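Local coordinates for Ig domain protein, group 2 domain protein (Shewanella frigidimarina, PDB 6BG8) that forms the C-terminal ice-binding (DUF3494) domain of an adhesin that fastens its bacterium to ice and inhibits growth of ice crystals, at residues A[6-11]-A[181-186]; A[12-17]-A[64-69]; A[93-98]-A[219-224]. One frame throughout, in Å; residues are numbered along the deposited sequence.

Contact 1. Residues A[6-11]-A[181-186]; sequences PELGEV and NIYWRT
The pyrrolidine ring of Pro6 lies over one face of the Tyr183 ring, the two side chains approaching from opposite directions. Pro6 CD sits above the middle of the aromatic ring, 3.7 Å from its centroid and only 10° off the ring normal, which makes this a CH-pi contact rather than a brush against the rim. Beside it, Pro6 CG is displaced toward the CD2-CE2 side and comes within 3.5 Å of Tyr183 CE2, so two neighbouring ring carbons of the proline share the same aromatic face. Tyr183 has its CG anti to the carbonyl carbon (chi1 -61°) and its ring turned nearly perpendicular to the CA-CB-CG plane (chi2 87°), a setting that presents a broad face to the proline. Leu8 adds a looser touch: its CD1 approaches Tyr183 CE2 obliquely at 4.4 Å. No direct hydrogen bond joins the two segments. Their polar link is a water that donates to Pro6 O at 2.7 Å and is also hydrogen-bonded to Tyr183 OH at 2.7 Å, tying the phenol end to the backbone just beyond the proline ring. The loop has its own internal bracing, a backbone hydrogen bond from Val11 N to Leu8 O that closes a tight turn after the leucine. Tyr183 belongs to strand 182-186 of the parallel beta-helix characteristic of DUF3494 ice-binding proteins, and its side chain faces the flank along which helix 84-103 runs. Strands 154-158 and 197-204 flank its strand, touching Tyr183 through Ile155 and Asn201; Leu8 rests on Phe203, and Pro6 packs against Phe101 of helix 84-103.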
loop_
_atom_site.group_PDB
_atom_site.type_symbol
_atom_site.label_atom_id
_atom_site.label_comp_id
_atom_site.label_asym_id
_atom_site.label_seq_id
_atom_site.Cartn_x
_atom_site.Cartn_y
_atom_site.Cartn_z
ATOM N N PRO A 6 7.281 -4.887 -9.665
ATOM C CA PRO A 6 7.814 -5.851 -8.702
ATOM C C PRO A 6 6.943 -7.089 -8.606
ATOM O O PRO A 6 5.756 -7.085 -8.937
ATOM C CB PRO A 6 7.799 -5.076 -7.377
ATOM C CG PRO A 6 6.669 -4.082 -7.551
ATOM C CD PRO A 6 6.809 -3.653 -9.001
ATOM N N GLU A 7 7.572 -8.173 -8.167
ATOM C CA GLU A 7 6.863 -9.384 -7.786
ATOM C C GLU A 7 6.442 -9.251 -6.328
ATOM O O GLU A 7 7.287 -9.040 -5.452
ATOM C CB GLU A 7 7.753 -10.609 -7.988
ATOM C CG GLU A 7 7.182 -11.902 -7.444
ATOM C CD GLU A 7 5.903 -12.307 -8.140
ATOM O OE1 GLU A 7 5.854 -12.219 -9.390
ATOM O OE2 GLU A 7 4.949 -12.704 -7.437
ATOM N N LEU A 8 5.140 -9.369 -6.066
ATOM C CA LEU A 8 4.655 -9.269 -4.692
ATOM C C LEU A 8 4.577 -10.613 -3.985
ATOM O O LEU A 8 4.544 -10.644 -2.752
ATOM C CB LEU A 8 3.269 -8.600 -4.647
ATOM C CG LEU A 8 3.300 -7.091 -4.379
ATOM C CD1 LEU A 8 4.212 -6.386 -5.371
ATOM C CD2 LEU A 8 1.885 -6.488 -4.405
ATOM N N GLY A 9 4.550 -11.715 -4.720
ATOM C CA GLY A 9 4.515 -13.005 -4.060
ATOM C C GLY A 9 3.285 -13.113 -3.185
ATOM O O GLY A 9 2.171 -12.750 -3.586
ATOM N N GLU A 10 3.497 -13.579 -1.954
ATOM C CA GLU A 10 2.378 -13.829 -1.055
ATOM C C GLU A 10 1.672 -12.545 -0.642
ATOM O O GLU A 10 0.485 -12.579 -0.297
ATOM C CB GLU A 10 2.864 -14.573 0.188
ATOM C CG GLU A 10 1.731 -15.093 1.069
ATOM C CD GLU A 10 0.943 -16.182 0.379
ATOM O OE1 GLU A 10 1.560 -17.023 -0.304
ATOM O OE2 GLU A 10 -0.293 -16.198 0.509
ATOM N N VAL A 11 2.372 -11.406 -0.645
ATOM C CA VAL A 11 1.748 -10.207 -0.086
ATOM C C VAL A 11 0.797 -9.529 -1.058
ATOM O O VAL A 11 0.156 -8.540 -0.681
ATOM C CB VAL A 11 2.796 -9.201 0.440
ATOM C CG1 VAL A 11 3.823 -9.918 1.329
ATOM C CG2 VAL A 11 3.462 -8.427 -0.688
ATOM N N ASN A 181 -1.195 -1.088 -11.086
ATOM C CA ASN A 181 0.081 -0.922 -11.772
ATOM C C ASN A 181 0.849 0.314 -11.316
ATOM O O ASN A 181 1.840 0.683 -11.957
ATOM C CB ASN A 181 -0.142 -0.874 -13.289
ATOM C CG ASN A 181 -0.664 -2.190 -13.842
ATOM O OD1 ASN A 181 -0.358 -3.259 -13.317
ATOM N ND2 ASN A 181 -1.452 -2.117 -14.905
ATOM N N ILE A 182 0.430 0.959 -10.229
ATOM C CA ILE A 182 1.114 2.121 -9.673
ATOM C C ILE A 182 1.780 1.712 -8.368
ATOM O O ILE A 182 1.170 1.018 -7.547
ATOM C CB ILE A 182 0.131 3.282 -9.441
ATOM C CG1 ILE A 182 -0.568 3.638 -10.754
ATOM C CG2 ILE A 182 0.859 4.484 -8.859
ATOM C CD1 ILE A 182 -1.862 4.388 -10.522
ATOM N N TYR A 183 3.013 2.169 -8.165
ATOM C CA TYR A 183 3.824 1.761 -7.018
ATOM C C TYR A 183 4.495 2.973 -6.401
ATOM O O TYR A 183 5.087 3.790 -7.113
ATOM C CB TYR A 183 4.880 0.734 -7.440
ATOM C CG TYR A 183 4.270 -0.525 -7.997
ATOM C CD1 TYR A 183 3.954 -0.626 -9.345
ATOM C CD2 TYR A 183 3.995 -1.610 -7.173
ATOM C CE1 TYR A 183 3.379 -1.771 -9.858
ATOM C CE2 TYR A 183 3.430 -2.758 -7.675
ATOM C CZ TYR A 183 3.120 -2.833 -9.018
ATOM O OH TYR A 183 2.548 -3.980 -9.523
ATOM N N TRP A 184 4.395 3.089 -5.082
ATOM C CA TRP A 184 4.994 4.173 -4.323
ATOM C C TRP A 184 5.949 3.563 -3.313
ATOM O O TRP A 184 5.539 2.736 -2.497
ATOM C CB TRP A 184 3.931 4.995 -3.587
ATOM C CG TRP A 184 2.859 5.560 -4.461
ATOM C CD1 TRP A 184 1.658 4.985 -4.774
ATOM C CD2 TRP A 184 2.890 6.821 -5.138
ATOM N NE1 TRP A 184 0.943 5.813 -5.609
ATOM C CE2 TRP A 184 1.680 6.946 -5.846
ATOM C CE3 TRP A 184 3.825 7.858 -5.208
ATOM C CZ2 TRP A 184 1.385 8.061 -6.622
ATOM C CZ3 TRP A 184 3.527 8.973 -5.984
ATOM C CH2 TRP A 184 2.321 9.061 -6.681
ATOM N N ARG A 185 7.206 3.990 -3.340
ATOM C CA ARG A 185 8.227 3.467 -2.431
ATOM C C ARG A 185 8.846 4.646 -1.700
ATOM O O ARG A 185 9.451 5.511 -2.336
ATOM C CB ARG A 185 9.305 2.698 -3.201
ATOM C CG ARG A 185 10.281 1.862 -2.360
ATOM C CD ARG A 185 11.327 2.700 -1.605
ATOM N NE ARG A 185 12.172 3.534 -2.463
ATOM C CZ ARG A 185 13.332 4.059 -2.073
ATOM N NH1 ARG A 185 13.791 3.831 -0.841
ATOM N NH2 ARG A 185 14.036 4.816 -2.906
ATOM N N THR A 186 8.729 4.677 -0.375
ATOM C CA THR A 186 9.366 5.733 0.404
ATOM C C THR A 186 10.350 5.119 1.386
ATOM O O THR A 186 10.024 4.142 2.071
ATOM C CB THR A 186 8.339 6.597 1.157
ATOM O OG1 THR A 186 7.572 5.785 2.050
ATOM C CG2 THR A 186 7.403 7.301 0.173
HETATM O O HOH W 1 3.143 -6.650 -9.246
#

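Contact 2. Residues A[12-17]-A[64-69]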
loop_
_atom_site.group_PDB
_atom_site.type_symbol
_atom_site.label_atom_id
_atom_site.label_comp_id
_atom_site.label_asym_id
_atom_site.label_seq_id
_atom_site.Cartn_x
_atom_site.Cartn_y
_atom_site.Cartn_z
ATOM N N ALA A 12 0.662 -10.041 -2.289
ATOM C CA ALA A 12 -0.387 -9.557 -3.187
ATOM C C ALA A 12 -1.775 -9.697 -2.571
ATOM O O ALA A 12 -2.688 -8.944 -2.923
ATOM C CB ALA A 12 -0.335 -10.310 -4.515
ATOM N N ARG A 13 -1.950 -10.645 -1.646
ATOM C CA ARG A 13 -3.256 -10.875 -1.035
ATOM C C ARG A 13 -3.667 -9.766 -0.078
ATOM O O ARG A 13 -4.846 -9.682 0.281
ATOM C CB ARG A 13 -3.250 -12.193 -0.261
ATOM C CG ARG A 13 -2.328 -12.158 0.944
ATOM C CD ARG A 13 -2.133 -13.543 1.527
ATOM N NE ARG A 13 -3.412 -14.040 2.016
ATOM C CZ ARG A 13 -3.810 -15.304 1.964
ATOM N NH1 ARG A 13 -3.019 -16.238 1.455
ATOM N NH2 ARG A 13 -5.012 -15.628 2.425
ATOM N N PHE A 14 -2.733 -8.945 0.383
ATOM C CA PHE A 14 -3.037 -7.988 1.441
ATOM C C PHE A 14 -3.517 -6.666 0.864
ATOM O O PHE A 14 -2.935 -6.145 -0.096
ATOM C CB PHE A 14 -1.816 -7.735 2.322
ATOM C CG PHE A 14 -1.407 -8.916 3.142
ATOM C CD1 PHE A 14 -2.091 -9.244 4.313
ATOM C CD2 PHE A 14 -0.330 -9.703 2.753
ATOM C CE1 PHE A 14 -1.701 -10.341 5.080
ATOM C CE2 PHE A 14 0.061 -10.800 3.506
ATOM C CZ PHE A 14 -0.625 -11.123 4.673
ATOM N N ALA A 15 -4.587 -6.134 1.458
ATOM C CA ALA A 15 -4.886 -4.711 1.346
ATOM C C ALA A 15 -3.947 -3.894 2.228
ATOM O O ALA A 15 -3.504 -2.807 1.843
ATOM C CB ALA A 15 -6.346 -4.460 1.739
ATOM N N MET A 16 -3.628 -4.405 3.418
ATOM C CA MET A 16 -2.761 -3.702 4.349
ATOM C C MET A 16 -1.885 -4.705 5.076
ATOM O O MET A 16 -2.355 -5.768 5.491
ATOM C CB MET A 16 -3.569 -2.890 5.365
ATOM C CG MET A 16 -4.538 -1.917 4.724
ATOM S SD MET A 16 -5.392 -0.858 5.911
ATOM C CE MET A 16 -6.092 -2.025 7.045
ATOM N N LEU A 17 -0.617 -4.350 5.239
ATOM C CA LEU A 17 0.345 -5.242 5.873
ATOM C C LEU A 17 1.405 -4.398 6.558
ATOM O O LEU A 17 1.974 -3.497 5.937
ATOM C CB LEU A 17 0.991 -6.170 4.837
ATOM C CG LEU A 17 2.060 -7.165 5.306
ATOM C CD1 LEU A 17 1.437 -8.280 6.147
ATOM C CD2 LEU A 17 2.806 -7.760 4.115
ATOM N N LEU A 64 -9.556 -11.305 5.422
ATOM C CA LEU A 64 -9.379 -11.690 6.815
ATOM C C LEU A 64 -8.129 -11.017 7.363
ATOM O O LEU A 64 -7.241 -10.601 6.614
ATOM C CB LEU A 64 -9.263 -13.218 6.975
ATOM C CG LEU A 64 -10.482 -14.039 6.551
ATOM C CD1 LEU A 64 -10.116 -15.517 6.457
ATOM C CD2 LEU A 64 -11.622 -13.819 7.537
ATOM N N SER A 65 -8.059 -10.925 8.687
ATOM C CA SER A 65 -6.875 -10.423 9.368
ATOM C C SER A 65 -6.047 -11.573 9.931
ATOM O O SER A 65 -6.567 -12.643 10.258
ATOM C CB SER A 65 -7.254 -9.464 10.494
ATOM O OG SER A 65 -7.994 -10.144 11.496
ATOM N N TYR A 66 -4.740 -11.337 10.042
ATOM C CA TYR A 66 -3.773 -12.370 10.377
ATOM C C TYR A 66 -2.720 -11.821 11.320
ATOM O O TYR A 66 -2.273 -10.680 11.162
ATOM C CB TYR A 66 -3.074 -12.900 9.117
ATOM C CG TYR A 66 -3.998 -13.639 8.195
ATOM C CD1 TYR A 66 -4.392 -14.944 8.472
ATOM C CD2 TYR A 66 -4.490 -13.027 7.042
ATOM C CE1 TYR A 66 -5.259 -15.621 7.629
ATOM C CE2 TYR A 66 -5.347 -13.699 6.192
ATOM C CZ TYR A 66 -5.722 -14.992 6.485
ATOM O OH TYR A 66 -6.573 -15.662 5.636
ATOM N N ALA A 67 -2.330 -12.643 12.296
ATOM C CA ALA A 67 -1.167 -12.385 13.133
ATOM C C ALA A 67 -0.548 -13.722 13.512
ATOM O O ALA A 67 -1.210 -14.759 13.494
ATOM C CB ALA A 67 -1.521 -11.577 14.385
ATOM N N GLY A 68 0.745 -13.691 13.834
ATOM C CA GLY A 68 1.479 -14.932 14.031
ATOM C C GLY A 68 1.103 -15.698 15.283
ATOM O O GLY A 68 1.383 -16.902 15.365
ATOM N N ASP A 69 0.494 -15.037 16.262
ATOM C CA ASP A 69 0.013 -15.744 17.443
ATOM C C ASP A 69 -1.348 -16.400 17.224
ATOM O O ASP A 69 -1.829 -17.090 18.129
ATOM C CB ASP A 69 -0.061 -14.789 18.643
ATOM C CG ASP A 69 -1.133 -13.732 18.477
ATOM O OD1 ASP A 69 -1.130 -13.064 17.417
ATOM O OD2 ASP A 69 -1.984 -13.573 19.388
HETATM O O HOH W 2 -7.926 -14.450 3.624
#
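Phe14 and Tyr66 meet obliquely, Phe14 CE1 lying 4.3 Å from Tyr66 CD2, in the apolar and buried part of this contact. The Phe14 ring is clasped within its own segment: Leu17 CD1 lies 3.7 Å above the centre of one face, and Arg13 CG is 3.6 Å above the opposite face, offset toward the rim. Phe87 of helix 84-103 adds to the packing, touching Phe14 and meeting Tyr66 edge-to-face. Strands 14-18 and 65-66 both run parallel to strand 34-37, which lies between them in the parallel beta-helix, so these long side chains bridge across an intervening strand beneath the helix. The polar side is looser. Arg13 crosses Tyr66 at about a right angle, its guanidinium plane 84° from the phenol ring, and NH2 stops 3.6 Å from Tyr66 OH without a direct hydrogen bond. A water fills the link: it is bonded to Tyr66 OH at 2.7 Å, in the plane of the ring, but accepts only a weak bond from Arg13 NH2 at 3.4 Å. The guanidinium is held more firmly by salt bridges from NE to Asp34 and from NH1 to Glu10.

Contact 3. Residues A[93-98]-A[219-224]; sequences TDLGIA and RLFAVT
Leu95 of helix 84-103 packs on Phe221 and Val223 by apolar contact alone, with no hydrogen bond between the two segments. The Leu95 methyls divide the work. CD1 turns to the aromatic ring and reaches Phe221 CD1 obliquely at 3.7 Å, the two side chains running antiparallel and overlapping along their flanks; it also lies 3.9 Å from Phe221 CB. The leucine holds its CG anti to the backbone N (chi1 177°), which carries the two methyls away from the helix toward Phe221 and Val223. Methyl-to-backbone contact follows on the other branch, where CD2 lies 4.0 Å from Val223 CA, just past the strand end. Between branched side chains, Leu95 CG and Val223 CG2 make a looser pair at 4.2 Å. Aromatic stacking and polar bonds involve residues outside the pair: Phe221 stacks on Phe203 of the adjacent strand 197-204, Leu95 also touches Phe203 and Leu17, and Asp94, a neighbour of Leu95 on the helix, takes a hydrogen bond from Glu10 N. A long helix laid along one flank of a parallel beta-helix, with its apolar side chains pressed onto successive coils, is a hallmark of the DUF3494 ice-binding fold.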
loop_
_atom_site.group_PDB
_atom_site.type_symbol
_atom_site.label_atom_id
_atom_site.label_comp_id
_atom_site.label_asym_id
_atom_site.label_seq_id
_atom_site.Cartn_x
_atom_site.Cartn_y
_atom_site.Cartn_z
ATOM N N THR A 93 9.145 -12.244 4.127
ATOM C CA THR A 93 10.208 -12.300 3.128
ATOM C C THR A 93 9.775 -11.612 1.836
ATOM O O THR A 93 10.515 -10.793 1.272
ATOM C CB THR A 93 10.590 -13.759 2.871
ATOM O OG1 THR A 93 11.150 -14.320 4.063
ATOM C CG2 THR A 93 11.606 -13.883 1.733
ATOM N N ASP A 94 8.560 -11.914 1.365
ATOM C CA ASP A 94 8.115 -11.364 0.087
ATOM C C ASP A 94 7.912 -9.855 0.158
ATOM O O ASP A 94 8.123 -9.157 -0.843
ATOM C CB ASP A 94 6.837 -12.067 -0.373
ATOM C CG ASP A 94 7.079 -13.518 -0.761
ATOM O OD1 ASP A 94 8.251 -13.966 -0.713
ATOM O OD2 ASP A 94 6.102 -14.220 -1.094
ATOM N N LEU A 95 7.512 -9.325 1.318
ATOM C CA LEU A 95 7.453 -7.873 1.462
ATOM C C LEU A 95 8.835 -7.268 1.273
ATOM O O LEU A 95 9.005 -6.286 0.544
ATOM C CB LEU A 95 6.885 -7.489 2.833
ATOM C CG LEU A 95 6.835 -5.997 3.165
ATOM C CD1 LEU A 95 6.103 -5.202 2.073
ATOM C CD2 LEU A 95 6.136 -5.791 4.512
ATOM N N GLY A 96 9.841 -7.859 1.921
ATOM C CA GLY A 96 11.186 -7.330 1.808
ATOM C C GLY A 96 11.693 -7.358 0.381
ATOM O O GLY A 96 12.311 -6.399 -0.082
ATOM N N ILE A 97 11.416 -8.450 -0.336
ATOM C CA ILE A 97 11.820 -8.562 -1.736
ATOM C C ILE A 97 11.212 -7.433 -2.553
ATOM O O ILE A 97 11.901 -6.755 -3.325
ATOM C CB ILE A 97 11.419 -9.938 -2.305
ATOM C CG1 ILE A 97 12.245 -11.057 -1.659
ATOM C CG2 ILE A 97 11.586 -9.962 -3.847
ATOM C CD1 ILE A 97 11.724 -12.475 -1.944
ATOM N N ALA A 98 9.906 -7.209 -2.385
ATOM C CA ALA A 98 9.225 -6.215 -3.210
ATOM C C ALA A 98 9.684 -4.795 -2.882
ATOM O O ALA A 98 9.854 -3.971 -3.792
ATOM C CB ALA A 98 7.710 -6.343 -3.036
ATOM N N ARG A 219 -2.790 -0.742 -2.190
ATOM C CA ARG A 219 -2.330 -1.527 -1.047
ATOM C C ARG A 219 -1.504 -0.620 -0.145
ATOM O O ARG A 219 -0.867 0.320 -0.619
ATOM C CB ARG A 219 -1.473 -2.719 -1.483
ATOM C CG ARG A 219 -2.200 -3.820 -2.231
ATOM C CD ARG A 219 -1.236 -4.955 -2.557
ATOM N NE ARG A 219 -1.893 -6.055 -3.255
ATOM C CZ ARG A 219 -2.140 -6.063 -4.560
ATOM N NH1 ARG A 219 -1.778 -5.033 -5.315
ATOM N NH2 ARG A 219 -2.725 -7.114 -5.116
ATOM N N LEU A 220 -1.488 -0.926 1.156
ATOM C CA LEU A 220 -0.738 -0.133 2.134
ATOM C C LEU A 220 0.206 -1.041 2.917
ATOM O O LEU A 220 -0.249 -1.851 3.726
ATOM C CB LEU A 220 -1.693 0.597 3.077
ATOM C CG LEU A 220 -2.687 1.516 2.357
ATOM C CD1 LEU A 220 -3.723 2.064 3.321
ATOM C CD2 LEU A 220 -1.944 2.654 1.636
ATOM N N PHE A 221 1.515 -0.895 2.690
ATOM C CA PHE A 221 2.545 -1.693 3.347
ATOM C C PHE A 221 3.435 -0.786 4.186
ATOM O O PHE A 221 3.953 0.216 3.681
ATOM C CB PHE A 221 3.437 -2.434 2.332
ATOM C CG PHE A 221 2.713 -3.444 1.481
ATOM C CD1 PHE A 221 2.414 -4.698 1.977
ATOM C CD2 PHE A 221 2.385 -3.155 0.163
ATOM C CE1 PHE A 221 1.762 -5.634 1.188
ATOM C CE2 PHE A 221 1.727 -4.087 -0.629
ATOM C CZ PHE A 221 1.420 -5.330 -0.115
ATOM N N ALA A 222 3.651 -1.160 5.450
ATOM C CA ALA A 222 4.645 -0.514 6.302
ATOM C C ALA A 222 5.689 -1.569 6.651
ATOM O O ALA A 222 5.402 -2.501 7.407
ATOM C CB ALA A 222 3.998 0.086 7.553
ATOM N N VAL A 223 6.891 -1.441 6.083
ATOM C CA VAL A 223 7.860 -2.534 6.167
ATOM C C VAL A 223 8.351 -2.730 7.597
ATOM O O VAL A 223 8.514 -3.870 8.049
ATOM C CB VAL A 223 9.030 -2.296 5.196
ATOM C CG1 VAL A 223 10.061 -3.423 5.335
ATOM C CG2 VAL A 223 8.518 -2.211 3.756
ATOM N N THR A 224 8.614 -1.641 8.328
ATOM C CA THR A 224 9.184 -1.763 9.662
ATOM C C THR A 224 8.318 -1.205 10.779
ATOM O O THR A 224 8.650 -1.426 11.947
ATOM C CB THR A 224 10.566 -1.089 9.754
ATOM O OG1 THR A 224 10.437 0.335 9.621
ATOM C CG2 THR A 224 11.494 -1.625 8.685
#

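In the fold
From the N terminus, the chain passes first through 6-11, whose contact 1 with strand 182-186 is closed only much later. It runs straight on into 12-17, where contact 2 with strand 65-66 completes a short loop lying wholly within the span of contact 1. Helix 84-103 comes next and opens contact 3, which closes at 219-224, beyond 181-186, so contacts 1 and 3 cross while contacts 2 and 3 follow in series. The N-terminal residues 6-17 link all three: Val11 CG1 packs on Leu17 CD2, and Ala15 O probably accepts a hydrogen bond from Leu220 N between neighbouring strands. Together they join the N-terminal loop, the helix and coils far apart in sequence but stacked side by side.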